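Local coordinates for Iron(III) ABC transporter, periplasmic iron-compound-binding protein (Vibrio cholerae, PDB 3TEF) that probably binds iron-loaded catecholate siderophores in the periplasm and passes them to an ABC transporter for iron uptake, at residues Q20-I25 with L82-P87. Sequence-based numbering, arbitrary orientation.
Sequences QRVVVI and LIVIGP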
loop_
_atom_site.group_PDB
_atom_site.type_symbol
_atom_site.label_atom_id
_atom_site.label_comp_id
_atom_site.label_asym_id
_atom_site.label_seq_id
_atom_site.Cartn_x
_atom_site.Cartn_y
_atom_site.Cartn_z
ATOM N N GLN A 20 3.212 -17.671 -17.966
ATOM C CA GLN A 20 2.963 -16.866 -19.157
ATOM C C GLN A 20 1.675 -16.063 -19.072
ATOM O O GLN A 20 1.585 -14.955 -19.612
ATOM C CB GLN A 20 2.962 -17.753 -20.405
ATOM C CG GLN A 20 4.322 -18.370 -20.699
ATOM C CD GLN A 20 5.418 -17.322 -20.789
ATOM O OE1 GLN A 20 6.334 -17.281 -19.959
ATOM N NE2 GLN A 20 5.329 -16.464 -21.799
ATOM N N ARG A 21 0.683 -16.626 -18.399
ATOM C CA ARG A 21 -0.620 -15.987 -18.252
ATOM C C ARG A 21 -0.852 -15.645 -16.783
ATOM O O ARG A 21 -1.054 -16.527 -15.948
ATOM C CB ARG A 21 -1.731 -16.901 -18.786
ATOM C CG ARG A 21 -1.572 -17.256 -20.268
ATOM C CD ARG A 21 -2.728 -18.112 -20.768
ATOM N NE ARG A 21 -3.989 -17.389 -20.657
ATOM C CZ ARG A 21 -4.390 -16.444 -21.503
ATOM N NH1 ARG A 21 -3.620 -16.092 -22.533
ATOM N NH2 ARG A 21 -5.555 -15.846 -21.315
ATOM N N VAL A 22 -0.786 -14.360 -16.469
ATOM C CA VAL A 22 -0.896 -13.897 -15.092
ATOM C C VAL A 22 -2.155 -13.054 -14.938
ATOM O O VAL A 22 -2.390 -12.128 -15.713
ATOM C CB VAL A 22 0.321 -13.038 -14.700
ATOM C CG1 VAL A 22 0.220 -12.590 -13.244
ATOM C CG2 VAL A 22 1.602 -13.807 -14.951
ATOM N N VAL A 23 -2.958 -13.384 -13.932
ATOM C CA VAL A 23 -4.138 -12.604 -13.580
ATOM C C VAL A 23 -3.792 -11.856 -12.298
ATOM O O VAL A 23 -3.215 -12.438 -11.374
ATOM C CB VAL A 23 -5.347 -13.533 -13.338
ATOM C CG1 VAL A 23 -6.503 -12.789 -12.660
ATOM C CG2 VAL A 23 -5.793 -14.153 -14.643
ATOM N N VAL A 24 -4.127 -10.571 -12.238
ATOM C CA VAL A 24 -3.767 -9.767 -11.079
ATOM C C VAL A 24 -4.989 -9.074 -10.483
ATOM O O VAL A 24 -5.719 -8.351 -11.182
ATOM C CB VAL A 24 -2.694 -8.702 -11.437
ATOM C CG1 VAL A 24 -2.265 -7.954 -10.187
ATOM C CG2 VAL A 24 -1.490 -9.356 -12.108
ATOM N N ILE A 25 -5.205 -9.291 -9.186
ATOM C CA ILE A 25 -6.223 -8.550 -8.454
ATOM C C ILE A 25 -5.520 -7.679 -7.409
ATOM O O ILE A 25 -4.666 -8.165 -6.668
ATOM C CB ILE A 25 -7.204 -9.502 -7.771
ATOM C CG1 ILE A 25 -7.971 -10.281 -8.850
ATOM C CG2 ILE A 25 -8.174 -8.712 -6.909
ATOM C CD1 ILE A 25 -8.821 -11.416 -8.302
ATOM N N LEU A 82 -0.770 -18.202 -13.203
ATOM C CA LEU A 82 -0.541 -17.613 -11.882
ATOM C C LEU A 82 -1.590 -16.540 -11.617
ATOM O O LEU A 82 -1.891 -15.737 -12.492
ATOM C CB LEU A 82 0.855 -16.999 -11.796
ATOM C CG LEU A 82 1.150 -16.151 -10.547
ATOM C CD1 LEU A 82 1.093 -17.020 -9.276
ATOM C CD2 LEU A 82 2.502 -15.396 -10.681
ATOM N N ILE A 83 -2.155 -16.546 -10.414
ATOM C CA ILE A 83 -3.010 -15.465 -9.951
ATOM C C ILE A 83 -2.288 -14.748 -8.799
ATOM O O ILE A 83 -1.881 -15.369 -7.824
ATOM C CB ILE A 83 -4.341 -15.992 -9.432
ATOM C CG1 ILE A 83 -5.062 -16.770 -10.532
ATOM C CG2 ILE A 83 -5.206 -14.859 -8.901
ATOM C CD1 ILE A 83 -6.155 -17.693 -10.008
ATOM N N VAL A 84 -2.099 -13.441 -8.929
ATOM C CA VAL A 84 -1.532 -12.648 -7.832
ATOM C C VAL A 84 -2.596 -11.722 -7.259
ATOM O O VAL A 84 -3.208 -10.948 -7.999
ATOM C CB VAL A 84 -0.360 -11.786 -8.303
ATOM C CG1 VAL A 84 0.198 -10.986 -7.128
ATOM C CG2 VAL A 84 0.707 -12.654 -8.944
ATOM N N ILE A 85 -2.826 -11.793 -5.951
ATOM C CA ILE A 85 -3.849 -10.950 -5.335
ATOM C C ILE A 85 -3.284 -10.088 -4.206
ATOM O O ILE A 85 -2.303 -10.449 -3.569
ATOM C CB ILE A 85 -5.070 -11.770 -4.830
ATOM C CG1 ILE A 85 -4.705 -12.587 -3.585
ATOM C CG2 ILE A 85 -5.584 -12.696 -5.924
ATOM C CD1 ILE A 85 -5.830 -13.424 -3.077
ATOM N N GLY A 86 -3.918 -8.946 -3.967
ATOM C CA GLY A 86 -3.582 -8.111 -2.825
ATOM C C GLY A 86 -4.347 -8.554 -1.586
ATOM O O GLY A 86 -5.129 -9.501 -1.633
ATOM N N PRO A 87 -4.134 -7.862 -0.466
ATOM C CA PRO A 87 -4.760 -8.330 0.774
ATOM C C PRO A 87 -6.285 -8.175 0.767
ATOM O O PRO A 87 -6.969 -8.909 1.471
ATOM C CB PRO A 87 -4.125 -7.439 1.851
ATOM C CG PRO A 87 -3.576 -6.261 1.105
ATOM C CD PRO A 87 -3.159 -6.783 -0.230
#
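The peptide groups of V22-I25 and L82-I85 meet edge to edge in a parallel ladder, with V22, V24, L82 and V84 on one face and V23, I25, I83 and I85 on the other. The strand axes come within 4.7 Å and are twisted by 15° relative to each other. Five backbone hydrogen bonds give the register: in the middle, V84 N to V23 O is 2.9 Å, and the donor lies nearly on the extended C=O line. At the end, G86 N still bonds I25 O, but its N-H...O angle drops to 133° and the donor is tilted from the carbonyl plane, consistent with the chain leaving the sheet. On the V22/L82 face, V22 CG1, anti to its backbone N, touches both V84 CG2 (4.3 Å) and L82 CD2. On the I25/I85 face, I85 CG2 lies 4.0 Å from I25 CB; CG1 of I85, at chi1 72°, leads away from I25. Both strands are central in the parallel alpha/beta sheet of the N-terminal lobe of this periplasmic binding protein: 42-43 flanks 22-25, and 102-104 flanks 82-85. Helix 27-35 covers V24 and V84 through A29 and I33, while F128 of helix 113-128 covers V22 and L82.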